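Local structure of HTH-type transcriptional regulator yiaJ (Escherichia coli, 1YSQ) at residues L64-M69 against E124-G129; N99-L104 against F108-H113. The protein represses the yiaKLMNOPQRS operon, which may be involved in using 2,3-diketo-L-gulonate, the present chain being its C-terminal IclR-type effector-binding domain. One frame throughout, in Å; residues are numbered along the deposited sequence.

Contact 1 (L64-M69 against E124-G129). With PO4 (phosphate ion), chain B.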
ATOM      1  N   LEU A  64       7.000  -0.533   7.978  1.00 20.97           N
ATOM      2  CA  LEU A  64       5.909  -1.493   7.764  1.00 21.11           C
ATOM      3  C   LEU A  64       4.657  -1.208   8.599  1.00 21.47           C
ATOM      4  O   LEU A  64       3.540  -1.378   8.104  1.00 21.27           O
ATOM      5  CB  LEU A  64       6.382  -2.930   8.021  1.00 20.45           C
ATOM      6  CG  LEU A  64       7.507  -3.479   7.107  1.00 21.60           C
ATOM      7  CD1 LEU A  64       7.786  -4.938   7.451  1.00 22.61           C
ATOM      8  CD2 LEU A  64       7.223  -3.325   5.628  1.00 20.62           C
ATOM      9  N   TYR A  65       4.846  -0.775   9.851  1.00 22.20           N
ATOM     10  CA  TYR A  65       3.744  -0.719  10.826  1.00 22.86           C
ATOM     11  C   TYR A  65       2.719   0.394  10.561  1.00 23.44           C
ATOM     12  O   TYR A  65       1.592   0.311  11.035  1.00 22.97           O
ATOM     13  CB  TYR A  65       4.285  -0.606  12.263  1.00 22.76           C
ATOM     14  CG  TYR A  65       4.643   0.812  12.655  1.00 22.94           C
ATOM     15  CD1 TYR A  65       3.777   1.584  13.442  1.00 22.16           C
ATOM     16  CD2 TYR A  65       5.839   1.389  12.216  1.00 23.42           C
ATOM     17  CE1 TYR A  65       4.085   2.907  13.779  1.00 24.49           C
ATOM     18  CE2 TYR A  65       6.174   2.702  12.554  1.00 25.11           C
ATOM     19  CZ  TYR A  65       5.284   3.458  13.332  1.00 26.40           C
ATOM     20  OH  TYR A  65       5.623   4.751  13.677  1.00 27.36           O
ATOM     21  N   CYS A  66       3.121   1.436   9.824  1.00 23.83           N
ATOM     22  CA  CYS A  66       2.258   2.610   9.600  1.00 24.05           C
ATOM     23  C   CYS A  66       1.950   2.843   8.109  1.00 24.13           C
ATOM     24  O   CYS A  66       1.341   3.842   7.749  1.00 24.86           O
ATOM     25  CB  CYS A  66       2.877   3.874  10.251  1.00 23.69           C
ATOM     26  SG  CYS A  66       4.539   4.238   9.646  1.00 25.70           S
ATOM     27  N   SER A  67       2.372   1.903   7.262  1.00 24.05           N
ATOM     28  CA  SER A  67       2.153   1.945   5.814  1.00 23.57           C
ATOM     29  C   SER A  67       1.116   0.889   5.472  1.00 23.05           C
ATOM     30  O   SER A  67       1.275  -0.278   5.849  1.00 23.33           O
ATOM     31  CB  SER A  67       3.464   1.653   5.069  1.00 23.33           C
ATOM     32  OG  SER A  67       3.271   1.312   3.702  1.00 25.28           O
ATOM     33  N   ALA A  68       0.067   1.279   4.748  1.00 22.63           N
ATOM     34  CA  ALA A  68      -0.937   0.293   4.307  1.00 21.17           C
ATOM     35  C   ALA A  68      -0.300  -0.836   3.477  1.00 21.06           C
ATOM     36  O   ALA A  68      -0.569  -2.026   3.708  1.00 20.20           O
ATOM     37  CB  ALA A  68      -2.087   0.970   3.542  1.00 21.81           C
ATOM     38  N   MET A  69       0.538  -0.466   2.510  1.00 20.49           N
ATOM     39  CA  MET A  69       1.311  -1.447   1.734  1.00 19.98           C
ATOM     40  C   MET A  69       2.236  -2.287   2.638  1.00 20.26           C
ATOM     41  O   MET A  69       2.321  -3.515   2.479  1.00 20.39           O
ATOM     42  CB  MET A  69       2.093  -0.748   0.617  1.00 19.40           C
ATOM     43  CG  MET A  69       1.192  -0.196  -0.544  1.00 18.04           C
ATOM     44  SD  MET A  69       2.105   0.554  -1.944  1.00  4.88           S
ATOM     45  CE  MET A  69       2.681   1.899  -1.174  1.00 15.42           C
ATOM     46  N   GLU A 124      -6.053   7.051   8.689  1.00 23.69           N
ATOM     47  CA  GLU A 124      -5.445   8.209   9.376  1.00 23.65           C
ATOM     48  C   GLU A 124      -4.399   7.811  10.433  1.00 23.86           C
ATOM     49  O   GLU A 124      -4.365   8.366  11.552  1.00 22.64           O
ATOM     50  CB  GLU A 124      -6.539   9.084  10.002  1.00 24.03           C
ATOM     51  CG  GLU A 124      -7.617   9.531   9.023  1.00 24.56           C
ATOM     52  CD  GLU A 124      -8.687  10.352   9.725  1.00 26.30           C
ATOM     53  OE1 GLU A 124      -9.690   9.762  10.161  1.00 28.46           O
ATOM     54  OE2 GLU A 124      -8.499  11.574   9.867  1.00 25.99           O
ATOM     55  N   GLU A 125      -3.556   6.842  10.076  1.00 23.39           N
ATOM     56  CA  GLU A 125      -2.499   6.350  10.960  1.00 23.60           C
ATOM     57  C   GLU A 125      -1.181   7.112  10.797  1.00 24.24           C
ATOM     58  O   GLU A 125      -0.278   6.970  11.619  1.00 25.04           O
ATOM     59  CB  GLU A 125      -2.261   4.850  10.730  1.00 23.34           C
ATOM     60  CG  GLU A 125      -3.472   3.995  11.082  1.00 22.69           C
ATOM     61  CD  GLU A 125      -3.499   2.676  10.321  1.00 22.18           C
ATOM     62  OE1 GLU A 125      -2.447   1.999  10.259  1.00 21.37           O
ATOM     63  OE2 GLU A 125      -4.567   2.348   9.766  1.00 22.10           O
ATOM     64  N   ASN A 126      -1.066   7.909   9.734  1.00 25.07           N
ATOM     65  CA  ASN A 126       0.111   8.753   9.531  1.00 25.80           C
ATOM     66  C   ASN A 126      -0.177  10.219   9.788  1.00 26.45           C
ATOM     67  O   ASN A 126       0.606  10.905  10.437  1.00 25.82           O
ATOM     68  CB  ASN A 126       0.645   8.599   8.115  1.00 26.18           C
ATOM     69  CG  ASN A 126       1.336   7.292   7.919  1.00 26.95           C
ATOM     70  OD1 ASN A 126       2.533   7.153   8.210  1.00 27.83           O
ATOM     71  ND2 ASN A 126       0.591   6.306   7.435  1.00 25.60           N
ATOM     72  N   GLU A 127      -1.307  10.682   9.265  1.00 27.01           N
ATOM     73  CA  GLU A 127      -1.741  12.058   9.434  1.00 27.98           C
ATOM     74  C   GLU A 127      -3.261  12.114   9.380  1.00 28.04           C
ATOM     75  O   GLU A 127      -3.892  11.481   8.518  1.00 27.46           O
ATOM     76  CB  GLU A 127      -1.137  12.951   8.346  1.00 28.50           C
ATOM     77  CG  GLU A 127      -1.597  14.395   8.414  1.00 31.42           C
ATOM     78  CD  GLU A 127      -1.078  15.240   7.271  1.00 35.06           C
ATOM     79  OE1 GLU A 127      -0.077  14.856   6.621  1.00 37.12           O
ATOM     80  OE2 GLU A 127      -1.676  16.305   7.041  1.00 38.01           O
ATOM     81  N   LEU A 128      -3.854  12.870  10.304  1.00 27.20           N
ATOM     82  CA  LEU A 128      -5.297  13.037  10.286  1.00 27.40           C
ATOM     83  C   LEU A 128      -5.682  13.659   8.966  1.00 26.75           C
ATOM     84  O   LEU A 128      -4.934  14.485   8.424  1.00 26.39           O
ATOM     85  CB  LEU A 128      -5.791  13.901  11.457  1.00 27.89           C
ATOM     86  CG  LEU A 128      -5.563  13.334  12.863  1.00 29.10           C
ATOM     87  CD1 LEU A 128      -6.171  14.286  13.899  1.00 30.90           C
ATOM     88  CD2 LEU A 128      -6.132  11.920  13.034  1.00 28.30           C
ATOM     89  N   GLY A 129      -6.826  13.230   8.438  1.00 25.63           N
ATOM     90  CA  GLY A 129      -7.300  13.714   7.152  1.00 25.43           C
ATOM     91  C   GLY A 129      -6.735  13.027   5.916  1.00 24.82           C
ATOM     92  O   GLY A 129      -7.156  13.329   4.808  1.00 24.51           O
TER
HETATM   93  P   PO4 B 301       0.871   3.541   2.031  1.00 32.99           P
HETATM   94  O1  PO4 B 301       0.077   3.885   3.304  1.00 29.61           O
HETATM   95  O2  PO4 B 301       0.854   2.077   1.729  1.00 33.75           O
HETATM   96  O3  PO4 B 301       0.373   4.324   0.830  1.00 33.22           O
HETATM   97  O4  PO4 B 301       2.304   3.959   2.318  1.00 35.04           O
HETATM   98  O   HOH W   1      -0.387   2.127  11.960  1.00 26.45           O
HETATM   99  O   HOH W   2      -1.346   2.464   7.631  1.00 26.95           O
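The carbonyl oxygen O of Cys-66 is gripped twice: by ND2 of Asn-126 at 2.6 Å, and by a water molecule that gives it a weak bond. The amide donor comes in nearly along the C=O axis, 163° at the oxygen, while the acceptor lies 17° out of the Asn-126 amide plane. With CG of Asn-126 anti to its own carbonyl carbon (chi1 -74°), the amide reaches across to Cys-66, and ND2 has a second acceptor in Asp-122. OD1 of the same amide stands 3.8 Å from SG of Cys-66, a van der Waals neighbour. Cys-66 also lays its CB over the centre of the Tyr-65 ring.

Beside this bond the two segments meet through water. The water on Cys-66 O also donates to OE1 of Glu-125, and a second water bridges that OE1 (2.7 Å from it) to the Tyr-65 carbonyl oxygen. OE1 further makes a salt bridge to Lys-71, so this one oxygen is shared by two water donors and an ammonium group, while OE2 takes the backbone N-H of Arg-123.

Past Cys-66 the chain turns into helix 68-75, with Ser-67 as N-cap; its OG accepts the N-H of Gly-70. A phosphate, probably from the crystallisation liquor, sits at this helix end: Met-69 N reaches its O2 at 2.7 Å and Ala-68 N its O1 at 3.0 Å, and Ser-149 adds a hydroxyl. Anion binding at a capped helix N-terminus, beside the sheet of a GAF-like domain, is consistent with the effector site of IclR regulators.

Contact 2 (N99-L104 against F108-H113)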
ATOM      1  N   ASN A  99      -4.496   7.085  15.912  1.00 27.80           N
ATOM      2  CA  ASN A  99      -4.938   5.882  15.204  1.00 27.46           C
ATOM      3  C   ASN A  99      -3.825   4.906  14.841  1.00 26.99           C
ATOM      4  O   ASN A  99      -4.112   3.773  14.462  1.00 26.24           O
ATOM      5  CB  ASN A  99      -5.691   6.258  13.923  1.00 27.17           C
ATOM      6  CG  ASN A  99      -6.839   7.214  14.193  1.00 28.65           C
ATOM      7  OD1 ASN A  99      -7.724   6.912  14.999  1.00 28.75           O
ATOM      8  ND2 ASN A  99      -6.826   8.374  13.533  1.00 25.73           N
ATOM      9  N   THR A 100      -2.575   5.343  14.964  1.00 26.84           N
ATOM     10  CA  THR A 100      -1.427   4.505  14.609  1.00 27.14           C
ATOM     11  C   THR A 100      -1.460   3.227  15.429  1.00 27.54           C
ATOM     12  O   THR A 100      -1.761   3.269  16.627  1.00 27.35           O
ATOM     13  CB  THR A 100      -0.116   5.249  14.876  1.00 26.87           C
ATOM     14  OG1 THR A 100      -0.177   6.545  14.271  1.00 27.44           O
ATOM     15  CG2 THR A 100       1.061   4.538  14.175  1.00 25.95           C
ATOM     16  N   ILE A 101      -1.144   2.100  14.785  1.00 27.44           N
ATOM     17  CA  ILE A 101      -1.170   0.822  15.459  1.00 27.56           C
ATOM     18  C   ILE A 101       0.205   0.592  16.077  1.00 28.02           C
ATOM     19  O   ILE A 101       1.175   0.303  15.362  1.00 28.28           O
ATOM     20  CB  ILE A 101      -1.566  -0.322  14.488  1.00 27.70           C
ATOM     21  CG1 ILE A 101      -2.925  -0.030  13.823  1.00 26.45           C
ATOM     22  CG2 ILE A 101      -1.615  -1.655  15.234  1.00 27.36           C
ATOM     23  CD1 ILE A 101      -3.225  -0.911  12.610  1.00 27.03           C
ATOM     24  N   THR A 102       0.282   0.738  17.401  1.00 28.33           N
ATOM     25  CA  THR A 102       1.550   0.629  18.132  1.00 28.99           C
ATOM     26  C   THR A 102       1.661  -0.599  19.043  1.00 29.58           C
ATOM     27  O   THR A 102       2.757  -0.898  19.538  1.00 29.07           O
ATOM     28  CB  THR A 102       1.840   1.904  18.966  1.00 29.01           C
ATOM     29  OG1 THR A 102       0.761   2.145  19.879  1.00 28.68           O
ATOM     30  CG2 THR A 102       1.863   3.144  18.076  1.00 29.51           C
ATOM     31  N   GLU A 103       0.540  -1.293  19.255  1.00 30.06           N
ATOM     32  CA  GLU A 103       0.479  -2.474  20.108  1.00 30.90           C
ATOM     33  C   GLU A 103       0.413  -3.743  19.270  1.00 30.31           C
ATOM     34  O   GLU A 103      -0.370  -3.835  18.312  1.00 29.99           O
ATOM     35  CB  GLU A 103      -0.737  -2.414  21.049  1.00 31.59           C
ATOM     36  CG  GLU A 103      -0.901  -1.091  21.785  1.00 35.93           C
ATOM     37  CD  GLU A 103      -2.216  -1.001  22.565  1.00 43.22           C
ATOM     38  OE1 GLU A 103      -3.292  -1.410  22.034  1.00 46.43           O
ATOM     39  OE2 GLU A 103      -2.177  -0.515  23.723  1.00 45.00           O
ATOM     40  N   LEU A 104       1.231  -4.724  19.641  1.00 29.65           N
ATOM     41  CA  LEU A 104       1.309  -5.986  18.903  1.00 29.04           C
ATOM     42  C   LEU A 104      -0.014  -6.759  18.757  1.00 28.26           C
ATOM     43  O   LEU A 104      -0.327  -7.241  17.656  1.00 28.15           O
ATOM     44  CB  LEU A 104       2.409  -6.880  19.493  1.00 29.31           C
ATOM     45  CG  LEU A 104       2.766  -8.165  18.746  1.00 29.52           C
ATOM     46  CD1 LEU A 104       3.085  -7.856  17.267  1.00 28.58           C
ATOM     47  CD2 LEU A 104       3.930  -8.863  19.432  1.00 29.02           C
ATOM     48  N   PHE A 108      -1.787  -7.762  15.169  1.00 22.16           N
ATOM     49  CA  PHE A 108      -2.136  -9.112  14.719  1.00 22.91           C
ATOM     50  C   PHE A 108      -3.603  -9.181  14.276  1.00 23.13           C
ATOM     51  O   PHE A 108      -3.929  -9.849  13.292  1.00 23.19           O
ATOM     52  CB  PHE A 108      -1.850 -10.154  15.816  1.00 23.48           C
ATOM     53  CG  PHE A 108      -0.458 -10.718  15.765  1.00 24.79           C
ATOM     54  CD1 PHE A 108       0.026 -11.305  14.610  1.00 26.20           C
ATOM     55  CD2 PHE A 108       0.375 -10.650  16.881  1.00 28.19           C
ATOM     56  CE1 PHE A 108       1.320 -11.830  14.567  1.00 27.89           C
ATOM     57  CE2 PHE A 108       1.668 -11.165  16.845  1.00 28.69           C
ATOM     58  CZ  PHE A 108       2.136 -11.761  15.689  1.00 27.67           C
ATOM     59  N   ASP A 109      -4.476  -8.492  15.010  1.00 23.02           N
ATOM     60  CA  ASP A 109      -5.900  -8.451  14.670  1.00 23.84           C
ATOM     61  C   ASP A 109      -6.071  -7.812  13.303  1.00 22.80           C
ATOM     62  O   ASP A 109      -6.785  -8.323  12.447  1.00 22.46           O
ATOM     63  CB  ASP A 109      -6.665  -7.636  15.708  1.00 24.69           C
ATOM     64  CG  ASP A 109      -6.949  -8.417  16.981  1.00 30.23           C
ATOM     65  OD1 ASP A 109      -6.698  -9.653  17.021  1.00 35.00           O
ATOM     66  OD2 ASP A 109      -7.439  -7.867  17.996  1.00 34.21           O
ATOM     67  N   GLU A 110      -5.392  -6.684  13.115  1.00 22.06           N
ATOM     68  CA  GLU A 110      -5.390  -5.980  11.836  1.00 21.45           C
ATOM     69  C   GLU A 110      -4.854  -6.868  10.711  1.00 20.94           C
ATOM     70  O   GLU A 110      -5.436  -6.935   9.628  1.00 20.96           O
ATOM     71  CB  GLU A 110      -4.527  -4.716  11.950  1.00 22.20           C
ATOM     72  CG  GLU A 110      -4.250  -4.032  10.612  1.00 22.90           C
ATOM     73  CD  GLU A 110      -5.276  -2.968  10.257  1.00 27.39           C
ATOM     74  OE1 GLU A 110      -6.348  -2.930  10.895  1.00 32.04           O
ATOM     75  OE2 GLU A 110      -5.020  -2.157   9.331  1.00 25.94           O
ATOM     76  N   LEU A 111      -3.735  -7.535  10.969  1.00 20.39           N
ATOM     77  CA  LEU A 111      -3.080  -8.337   9.954  1.00 20.38           C
ATOM     78  C   LEU A 111      -3.920  -9.538   9.540  1.00 19.93           C
ATOM     79  O   LEU A 111      -3.895  -9.920   8.384  1.00 19.75           O
ATOM     80  CB  LEU A 111      -1.686  -8.786  10.416  1.00 19.87           C
ATOM     81  CG  LEU A 111      -0.620  -7.691  10.551  1.00 20.79           C
ATOM     82  CD1 LEU A 111       0.698  -8.328  10.993  1.00 20.50           C
ATOM     83  CD2 LEU A 111      -0.450  -6.907   9.249  1.00 19.46           C
ATOM     84  N   ALA A 112      -4.650 -10.127  10.488  1.00 20.12           N
ATOM     85  CA  ALA A 112      -5.580 -11.207  10.153  1.00 20.43           C
ATOM     86  C   ALA A 112      -6.655 -10.743   9.168  1.00 20.69           C
ATOM     87  O   ALA A 112      -6.933 -11.439   8.209  1.00 20.61           O
ATOM     88  CB  ALA A 112      -6.206 -11.783  11.419  1.00 20.25           C
ATOM     89  N   HIS A 113      -7.249  -9.562   9.394  1.00 20.91           N
ATOM     90  CA  HIS A 113      -8.224  -9.011   8.464  1.00 21.45           C
ATOM     91  C   HIS A 113      -7.632  -8.769   7.079  1.00 20.47           C
ATOM     92  O   HIS A 113      -8.299  -9.032   6.072  1.00 20.44           O
ATOM     93  CB  HIS A 113      -8.858  -7.702   8.979  1.00 22.40           C
ATOM     94  CG  HIS A 113      -9.663  -7.859  10.235  1.00 27.88           C
ATOM     95  ND1 HIS A 113     -10.567  -8.884  10.427  1.00 33.55           N
ATOM     96  CD2 HIS A 113      -9.706  -7.108  11.363  1.00 32.49           C
ATOM     97  CE1 HIS A 113     -11.127  -8.761  11.617  1.00 33.56           C
ATOM     98  NE2 HIS A 113     -10.622  -7.692  12.206  1.00 34.57           N
TER
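Leu-104 and Phe-108 lie side by side and point the same way, one turn apart on helix 104-117. CD1 of Leu-104 comes to 3.6 Å from CE2 of Phe-108, and its CG is almost as near that same ring atom, so the leucine branch meets the CD2-CE2 side of the ring. Chi1 of -172° sets CG of Leu-104 opposite its backbone N and carries the isobutyl end alongside the phenyl group. Both side chains also touch Val-82 of helix 79-88, and Leu-104 reaches Trp-86 there as well.

Underneath runs the backbone bond from Phe-108 N to Leu-104 O, 2.9 Å long with 162° at the hydrogen. This is the i to i+4 bond of the first alpha-helical turn, whose N-cap position is held by Glu-103. The loop leading into it passes across the side of the helix's first turns, which brings Ile-101 against Glu-110.

There the side chains of Ile-101 and Glu-110 cross at about a right angle. Ile-101 presents the single methyl CD1, which lies 3.7 Å from CD of Glu-110 and 3.8 Å from CG. Both carboxylate oxygens are close to this methyl too, a van der Waals contact against the glutamate's bent chain and the flat acid group. That bend, chi2 of 91°, turns the carboxylate across the methyl instead of straight out from the helix. OE2 of Glu-110 is engaged by Lys-71 in a salt bridge, and Arg-123 adds a long, weak ion pair; Ile-101 packs on Lys-71 too.

How the contacts relate
Contact 1 is buried and contact 2 lies at the surface, their centres about 11 Å apart. Contact 1 joins parts of the chain far apart in sequence, the entry to helix 68-75 and the loop before strand 130-137, chiefly through polar atoms and water. Contact 2 is local, a loop packed on the helix it leads into, and mainly apolar apart from its helical backbone bond. Two probable hydrogen bonds tie them: Thr-100 OG1 with Glu-125 O, 2.7 Å, and Asn-99 ND2 with Glu-124 O, 3.2 Å. Tyr-65 also packs on Thr-100. Lys-71 serves both, pairing with Glu-125 in one and Glu-110 in the other.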